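Local coordinates for protein 3-hydroxy-3-methylglutaryl-CoA lyase (Acinetobacter baumannii, PDB 6NDS) that belongs to the HMGL-like family of TIM-barrel lyases and binds a zinc ion and coenzyme A, at residues Asp83-Gly88 with Ala104-Leu109; Val17-Ser22 with Phe51-Ala56. One frame throughout, in Å; residues are numbered along the deposited sequence. Where two conformers were deposited one is given.

Contact 1: residues Asp83-Gly88 with Ala104-Leu109; sequences DIIYVG and ANELNL
A104 and N105 meet the carbonyl of Y86 where two neighbouring parallel strands of a TIM barrel come together, strands 85-90 and 106-112 of a beta-alpha-beta unit whose crossover is helix 93-101. Such a unit illustrates how a crossover helix returns the chain in register beside the strand it left. At A104 the methyl group lies beside Y86 O and G88 N, and it also touches A99 of the crossover helix. N105 then does the work of a strand residue before the strand has begun. Its backbone N gives a hydrogen bond of 2.9 Å to Y86 O, and its side chain, with CG anti to the carbonyl carbon (chi1 -60°), folds back so that OD1 accepts from Y86 N at 2.9 Å. That bond is almost straight at 178°, with the donor tilted out of the amide's carbonyl plane. The same OD1 lies 3.3 Å from Y86 CD2, at the edge of the tyrosine ring, whose hydroxyl bonds to S47 and H81. E106 pairs with V87: its N gives Y86 O a second, weak bond, and its O accepts from G88 N at 3.0 Å. Its CB packs 3.7 Å from I85 CG2, and the extended side chain runs alongside V87 to a salt bridge with R53 and a hydrogen bond to Q145. L107, paired with G88, turns to the other face, where it packs on A96 and A99 of the helix. N108 returns to the V87 face; its OD1 bonds to N147 and T149 of the neighbouring strand 145-151, while ND2 probably bonds to E55 on strand 53-58, beyond strand 85-90. Its N reaches G88 O at 2.9 Å, while N108 CB rests 3.6 Å from V87 CG1.

Contact 2: residues Val17-Ser22 with Phe51-Ala56; sequences VVQEVS and FSRIEA
With F51 CG turned anti to its carbonyl carbon (chi1 -56°) and E20 CG anti to the backbone N (chi1 176°), the F51 ring slides beneath E20 at the seam between the first and second strands of the TIM barrel. E20 CB stands 3.6 Å from the ring centroid, almost on the ring normal: a CH-pi contact over the face. V18 O approaches the same ring in its plane, at the edge, and V18 CG1 packs against F51 CE1. Parallel pairing is brief, a single bridge between E20 and I54: E20 N bonds to R53 O at 3.1 Å, and E55 N to E20 O at 2.9 Å. A bend at chi2 carries the E20 carboxylate forward toward S22, where OE2 accepts from S22 N and S22 OG on opposite faces of its plane, with L242 N as a further donor. Toward the start of the seam, water takes over from direct strand pairing. One molecule donates to V18 O and accepts from S52 N. A second joins Q19 OE1, which also accepts from R237, to S52 OG; the R53 guanidinium, which also pairs with E106, gives this water a bond from NH1 at 2.9 Å, in its own plane.

The two contacts follow in series along the chain, contact 2 ending before contact 1 begins, and their centres are 9 Å apart. Contact 2 pairs strand 17-20 with 53-58, contact 1 pairs 85-90 with 106-112, and because 53-58 and 85-90 are neighbours in the parallel sheet, the first four staves of the barrel are joined. Side chains of the two contacts also meet across strand 85-90, R53 with E106 and E55 with N108. The side chain of V21 lies about 6 Å from the zinc ion and that of N108 about 8 Å from coenzyme A, consistent with the C-terminal ends of these strands helping to line the ligand-binding end.

Contact 1: residues Asp83-Gly88 with Ala104-Leu109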
ATOM      1  N   ASP A  83      -5.444 -29.764  10.562  1.00 27.41           N
ATOM      2  CA  ASP A  83      -4.137 -29.218  10.216  0.51 31.72           C
ATOM      3  C   ASP A  83      -4.075 -27.703  10.371  1.00 28.44           C
ATOM      4  O   ASP A  83      -3.164 -27.061   9.838  1.00 27.94           O
ATOM      5  CB  ASP A  83      -3.744 -29.659   8.807  0.51 35.33           C
ATOM      6  CG  ASP A  83      -3.332 -31.125   8.761  0.51 43.14           C
ATOM      7  OD1 ASP A  83      -2.463 -31.522   9.566  0.51 47.47           O
ATOM      8  OD2 ASP A  83      -3.891 -31.884   7.943  0.51 46.26           O
ATOM      9  N   ILE A  84      -4.998 -27.131  11.144  1.00 24.16           N
ATOM     10  CA  ILE A  84      -5.018 -25.707  11.450  1.00 22.98           C
ATOM     11  C   ILE A  84      -4.870 -25.527  12.955  1.00 22.53           C
ATOM     12  O   ILE A  84      -5.504 -26.236  13.743  1.00 24.77           O
ATOM     13  CB  ILE A  84      -6.316 -25.030  10.960  1.00 22.01           C
ATOM     14  CG1 ILE A  84      -6.460 -25.171   9.446  1.00 24.55           C
ATOM     15  CG2 ILE A  84      -6.337 -23.563  11.356  1.00 21.98           C
ATOM     16  CD1 ILE A  84      -7.747 -24.550   8.904  1.00 23.60           C
ATOM     17  N   ILE A  85      -4.032 -24.580  13.348  1.00 20.91           N
ATOM     18  CA  ILE A  85      -3.894 -24.169  14.742  1.00 18.61           C
ATOM     19  C   ILE A  85      -4.800 -22.967  14.973  1.00 20.88           C
ATOM     20  O   ILE A  85      -4.603 -21.903  14.373  1.00 20.03           O
ATOM     21  CB  ILE A  85      -2.427 -23.846  15.072  1.00 20.65           C
ATOM     22  CG1 ILE A  85      -1.570 -25.103  14.924  1.00 22.94           C
ATOM     23  CG2 ILE A  85      -2.293 -23.235  16.467  1.00 22.04           C
ATOM     24  CD1 ILE A  85      -0.095 -24.797  14.781  1.00 31.59           C
ATOM     25  N   TYR A  86      -5.806 -23.136  15.836  1.00 20.19           N
ATOM     26  CA  TYR A  86      -6.725 -22.066  16.197  1.00 19.82           C
ATOM     27  C   TYR A  86      -6.189 -21.362  17.439  1.00 21.65           C
ATOM     28  O   TYR A  86      -6.081 -21.975  18.511  1.00 21.38           O
ATOM     29  CB  TYR A  86      -8.131 -22.628  16.420  1.00 19.22           C
ATOM     30  CG  TYR A  86      -8.690 -23.237  15.139  1.00 18.88           C
ATOM     31  CD1 TYR A  86      -9.343 -22.447  14.198  1.00 19.68           C
ATOM     32  CD2 TYR A  86      -8.531 -24.594  14.867  1.00 21.53           C
ATOM     33  CE1 TYR A  86      -9.837 -22.983  13.022  1.00 20.22           C
ATOM     34  CE2 TYR A  86      -9.017 -25.149  13.688  1.00 23.00           C
ATOM     35  CZ  TYR A  86      -9.672 -24.337  12.776  1.00 20.81           C
ATOM     36  OH  TYR A  86     -10.147 -24.869  11.611  1.00 22.99           O
ATOM     37  N   VAL A  87      -5.856 -20.082  17.285  1.00 20.12           N
ATOM     38  CA  VAL A  87      -5.128 -19.295  18.276  1.00 18.66           C
ATOM     39  C   VAL A  87      -6.111 -18.401  19.014  1.00 18.17           C
ATOM     40  O   VAL A  87      -6.998 -17.807  18.398  1.00 19.73           O
ATOM     41  CB  VAL A  87      -4.044 -18.435  17.594  1.00 21.30           C
ATOM     42  CG1 VAL A  87      -3.269 -17.619  18.629  1.00 20.72           C
ATOM     43  CG2 VAL A  87      -3.105 -19.301  16.720  1.00 21.34           C
ATOM     44  N   GLY A  88      -5.942 -18.283  20.332  1.00 19.68           N
ATOM     45  CA  GLY A  88      -6.677 -17.289  21.098  1.00 18.81           C
ATOM     46  C   GLY A  88      -5.746 -16.267  21.739  1.00 23.37           C
ATOM     47  O   GLY A  88      -4.707 -16.639  22.295  1.00 23.83           O
ATOM     48  N   ALA A 104      -8.584 -23.794  22.899  1.00 24.90           N
ATOM     49  CA  ALA A 104      -7.708 -23.099  21.968  1.00 21.92           C
ATOM     50  C   ALA A 104      -6.449 -23.935  21.761  1.00 24.12           C
ATOM     51  O   ALA A 104      -5.934 -24.547  22.703  1.00 25.19           O
ATOM     52  CB  ALA A 104      -7.353 -21.711  22.501  1.00 21.47           C
ATOM     53  N   ASN A 105      -5.985 -24.023  20.507  1.00 21.63           N
ATOM     54  CA  ASN A 105      -4.801 -24.833  20.233  1.00 21.77           C
ATOM     55  C   ASN A 105      -3.526 -24.127  20.659  1.00 23.33           C
ATOM     56  O   ASN A 105      -2.510 -24.785  20.918  1.00 28.41           O
ATOM     57  CB  ASN A 105      -4.668 -25.164  18.745  1.00 22.98           C
ATOM     58  CG  ASN A 105      -5.846 -25.952  18.190  1.00 27.41           C
ATOM     59  OD1 ASN A 105      -6.254 -25.727  17.047  1.00 24.30           O
ATOM     60  ND2 ASN A 105      -6.385 -26.894  18.977  1.00 25.86           N
ATOM     61  N   GLU A 106      -3.555 -22.802  20.684  1.00 22.25           N
ATOM     62  CA  GLU A 106      -2.383 -21.999  20.992  1.00 23.76           C
ATOM     63  C   GLU A 106      -2.836 -20.728  21.692  1.00 23.84           C
ATOM     64  O   GLU A 106      -3.843 -20.124  21.312  1.00 21.17           O
ATOM     65  CB  GLU A 106      -1.605 -21.671  19.717  1.00 22.26           C
ATOM     66  CG  GLU A 106      -0.317 -20.884  19.913  1.00 23.66           C
ATOM     67  CD  GLU A 106       0.541 -20.892  18.641  1.00 28.66           C
ATOM     68  OE1 GLU A 106       0.453 -19.930  17.842  1.00 28.62           O
ATOM     69  OE2 GLU A 106       1.283 -21.878  18.431  1.00 33.31           O
ATOM     70  N   LEU A 107      -2.101 -20.349  22.729  1.00 22.33           N
ATOM     71  CA  LEU A 107      -2.371 -19.138  23.485  1.00 23.07           C
ATOM     72  C   LEU A 107      -1.361 -18.077  23.071  1.00 22.12           C
ATOM     73  O   LEU A 107      -0.152 -18.275  23.233  1.00 24.36           O
ATOM     74  CB  LEU A 107      -2.285 -19.416  24.987  1.00 22.05           C
ATOM     75  CG  LEU A 107      -3.546 -19.959  25.672  1.00 24.37           C
ATOM     76  CD1 LEU A 107      -4.134 -21.168  24.980  1.00 31.54           C
ATOM     77  CD2 LEU A 107      -3.225 -20.268  27.138  1.00 25.60           C
ATOM     78  N   ASN A 108      -1.862 -16.961  22.542  1.00 20.46           N
ATOM     79  CA  ASN A 108      -1.039 -15.830  22.108  1.00 21.69           C
ATOM     80  C   ASN A 108      -1.024 -14.789  23.225  1.00 21.27           C
ATOM     81  O   ASN A 108      -1.986 -14.034  23.403  1.00 23.12           O
ATOM     82  CB  ASN A 108      -1.576 -15.240  20.812  1.00 22.31           C
ATOM     83  CG  ASN A 108      -0.769 -14.062  20.338  1.00 25.69           C
ATOM     84  OD1 ASN A 108       0.401 -13.920  20.699  1.00 23.63           O
ATOM     85  ND2 ASN A 108      -1.387 -13.197  19.525  1.00 26.72           N
ATOM     86  N   LEU A 109       0.073 -14.768  23.980  1.00 19.87           N
ATOM     87  CA  LEU A 109       0.263 -13.800  25.053  0.52 23.59           C
ATOM     88  C   LEU A 109       0.687 -12.466  24.453  1.00 22.79           C
ATOM     89  O   LEU A 109       1.497 -12.427  23.531  1.00 26.09           O
ATOM     90  CB  LEU A 109       1.338 -14.279  26.032  0.52 20.93           C
ATOM     91  CG  LEU A 109       1.435 -15.760  26.417  0.52 25.16           C
ATOM     92  CD1 LEU A 109       2.430 -15.948  27.554  0.52 23.90           C
ATOM     93  CD2 LEU A 109       0.096 -16.316  26.810  0.52 26.17           C
TER

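Contact 2: residues Val17-Ser22 with Phe51-Ala56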
ATOM      1  N   VAL A  17       4.222 -17.890   4.928  1.00 16.62           N
ATOM      2  CA  VAL A  17       3.183 -18.530   5.728  1.00 16.24           C
ATOM      3  C   VAL A  17       2.189 -17.452   6.143  1.00 19.70           C
ATOM      4  O   VAL A  17       2.459 -16.668   7.055  1.00 18.54           O
ATOM      5  CB  VAL A  17       3.783 -19.222   6.953  1.00 17.50           C
ATOM      6  CG1 VAL A  17       2.693 -19.876   7.780  1.00 20.21           C
ATOM      7  CG2 VAL A  17       4.839 -20.252   6.524  1.00 19.94           C
ATOM      8  N   VAL A  18       1.024 -17.431   5.494  1.00 17.33           N
ATOM      9  CA  VAL A  18       0.004 -16.415   5.750  1.00 17.37           C
ATOM     10  C   VAL A  18      -0.872 -16.870   6.913  1.00 17.08           C
ATOM     11  O   VAL A  18      -1.408 -17.981   6.889  1.00 19.24           O
ATOM     12  CB  VAL A  18      -0.842 -16.171   4.489  1.00 17.81           C
ATOM     13  CG1 VAL A  18      -1.922 -15.128   4.775  1.00 19.11           C
ATOM     14  CG2 VAL A  18       0.046 -15.726   3.328  1.00 18.07           C
ATOM     15  N   GLN A  19      -1.012 -16.021   7.936  1.00 15.45           N
ATOM     16  CA  GLN A  19      -1.770 -16.345   9.146  1.00 14.45           C
ATOM     17  C   GLN A  19      -2.915 -15.349   9.287  1.00 17.09           C
ATOM     18  O   GLN A  19      -2.710 -14.139   9.153  1.00 18.62           O
ATOM     19  CB  GLN A  19      -0.842 -16.333  10.373  1.00 16.27           C
ATOM     20  CG  GLN A  19       0.414 -17.215  10.145  1.00 19.05           C
ATOM     21  CD  GLN A  19       1.447 -17.176  11.254  1.00 21.88           C
ATOM     22  OE1 GLN A  19       2.141 -18.166  11.482  1.00 20.52           O
ATOM     23  NE2 GLN A  19       1.591 -16.029  11.920  1.00 25.55           N
ATOM     24  N   GLU A  20      -4.127 -15.858   9.512  1.00 14.95           N
ATOM     25  CA  GLU A  20      -5.335 -15.045   9.391  1.00 15.40           C
ATOM     26  C   GLU A  20      -5.780 -14.553  10.762  1.00 17.87           C
ATOM     27  O   GLU A  20      -5.885 -15.348  11.706  1.00 20.85           O
ATOM     28  CB  GLU A  20      -6.451 -15.856   8.719  1.00 18.76           C
ATOM     29  CG  GLU A  20      -7.808 -15.123   8.634  1.00 22.84           C
ATOM     30  CD  GLU A  20      -7.753 -13.836   7.817  1.00 24.49           C
ATOM     31  OE1 GLU A  20      -7.044 -13.787   6.779  1.00 19.93           O
ATOM     32  OE2 GLU A  20      -8.419 -12.854   8.222  1.00 21.70           O
ATOM     33  N   VAL A  21      -6.020 -13.238  10.881  1.00 15.95           N
ATOM     34  CA  VAL A  21      -6.421 -12.672  12.176  1.00 14.12           C
ATOM     35  C   VAL A  21      -7.712 -11.858  12.106  1.00 18.74           C
ATOM     36  O   VAL A  21      -8.066 -11.176  13.078  1.00 17.23           O
ATOM     37  CB  VAL A  21      -5.291 -11.814  12.788  1.00 16.53           C
ATOM     38  CG1 VAL A  21      -3.992 -12.639  12.946  1.00 20.56           C
ATOM     39  CG2 VAL A  21      -5.040 -10.538  11.965  1.00 19.90           C
ATOM     40  N   SER A  22      -8.448 -11.907  10.993  1.00 17.72           N
ATOM     41  CA  SER A  22      -9.665 -11.097  10.950  1.00 18.20           C
ATOM     42  C   SER A  22     -10.693 -11.435  12.035  1.00 18.90           C
ATOM     43  O   SER A  22     -11.385 -10.498  12.466  1.00 18.64           O
ATOM     44  CB  SER A  22     -10.352 -11.152   9.573  1.00 21.19           C
ATOM     45  OG  SER A  22     -10.800 -12.442   9.274  1.00 20.51           O
ATOM     46  N   PHE A  51      -5.050 -21.564   5.377  1.00 20.57           N
ATOM     47  CA  PHE A  51      -4.243 -21.040   6.482  1.00 16.84           C
ATOM     48  C   PHE A  51      -3.774 -22.137   7.428  1.00 17.90           C
ATOM     49  O   PHE A  51      -4.526 -23.057   7.758  1.00 23.28           O
ATOM     50  CB  PHE A  51      -5.053 -20.039   7.301  1.00 16.58           C
ATOM     51  CG  PHE A  51      -5.602 -18.906   6.484  1.00 17.65           C
ATOM     52  CD1 PHE A  51      -4.759 -17.927   5.984  1.00 18.06           C
ATOM     53  CD2 PHE A  51      -6.967 -18.829   6.210  1.00 17.02           C
ATOM     54  CE1 PHE A  51      -5.270 -16.880   5.216  1.00 18.30           C
ATOM     55  CE2 PHE A  51      -7.495 -17.793   5.458  1.00 17.58           C
ATOM     56  CZ  PHE A  51      -6.638 -16.806   4.947  1.00 18.75           C
ATOM     57  N   SER A  52      -2.530 -21.999   7.908  1.00 18.15           N
ATOM     58  CA  SER A  52      -1.993 -22.868   8.947  1.00 18.72           C
ATOM     59  C   SER A  52      -2.390 -22.421  10.347  1.00 20.24           C
ATOM     60  O   SER A  52      -2.393 -23.246  11.273  1.00 22.50           O
ATOM     61  CB  SER A  52      -0.465 -22.919   8.850  1.00 22.39           C
ATOM     62  OG  SER A  52       0.095 -21.622   9.007  1.00 23.54           O
ATOM     63  N   ARG A  53      -2.693 -21.134  10.519  1.00 18.74           N
ATOM     64  CA  ARG A  53      -3.084 -20.554  11.796  1.00 15.86           C
ATOM     65  C   ARG A  53      -4.200 -19.560  11.554  1.00 16.75           C
ATOM     66  O   ARG A  53      -4.133 -18.772  10.610  1.00 17.64           O
ATOM     67  CB  ARG A  53      -1.911 -19.839  12.487  1.00 19.96           C
ATOM     68  CG  ARG A  53      -1.058 -20.735  13.346  1.00 21.29           C
ATOM     69  CD  ARG A  53       0.108 -19.967  13.994  1.00 19.30           C
ATOM     70  NE  ARG A  53       0.754 -20.738  15.052  1.00 21.27           N
ATOM     71  CZ  ARG A  53       1.655 -21.696  14.842  1.00 24.62           C
ATOM     72  NH1 ARG A  53       2.027 -22.013  13.602  1.00 24.30           N
ATOM     73  NH2 ARG A  53       2.197 -22.340  15.869  1.00 26.33           N
ATOM     74  N   ILE A  54      -5.228 -19.610  12.400  1.00 18.54           N
ATOM     75  CA  ILE A  54      -6.308 -18.626  12.398  1.00 17.68           C
ATOM     76  C   ILE A  54      -6.478 -18.169  13.836  1.00 18.35           C
ATOM     77  O   ILE A  54      -6.642 -19.004  14.731  1.00 19.59           O
ATOM     78  CB  ILE A  54      -7.636 -19.211  11.864  1.00 19.51           C
ATOM     79  CG1 ILE A  54      -7.495 -19.639  10.391  1.00 18.61           C
ATOM     80  CG2 ILE A  54      -8.784 -18.182  12.007  1.00 18.79           C
ATOM     81  CD1 ILE A  54      -8.699 -20.426   9.831  1.00 20.99           C
ATOM     82  N   GLU A  55      -6.417 -16.864  14.064  1.00 18.82           N
ATOM     83  CA  GLU A  55      -6.671 -16.329  15.402  1.00 19.55           C
ATOM     84  C   GLU A  55      -8.180 -16.132  15.495  1.00 18.69           C
ATOM     85  O   GLU A  55      -8.733 -15.176  14.939  1.00 22.62           O
ATOM     86  CB  GLU A  55      -5.882 -15.045  15.640  1.00 19.98           C
ATOM     87  CG  GLU A  55      -5.764 -14.693  17.125  1.00 27.68           C
ATOM     88  CD  GLU A  55      -4.667 -13.669  17.398  1.00 42.48           C
ATOM     89  OE1 GLU A  55      -4.844 -12.498  17.002  1.00 39.54           O
ATOM     90  OE2 GLU A  55      -3.626 -14.041  17.985  1.00 39.59           O
ATOM     91  N   ALA A  56      -8.848 -17.061  16.188  1.00 19.07           N
ATOM     92  CA  ALA A  56     -10.305 -17.156  16.188  1.00 19.45           C
ATOM     93  C   ALA A  56     -10.977 -16.236  17.200  1.00 20.52           C
ATOM     94  O   ALA A  56     -12.197 -16.057  17.122  1.00 21.78           O
ATOM     95  CB  ALA A  56     -10.744 -18.599  16.462  1.00 22.24           C
TER
HETATM   96  O   HOH W   1      -0.482 -20.481   6.648  1.00 19.51           O
HETATM   97  O   HOH W   2       1.816 -20.772  10.994  1.00 22.73           O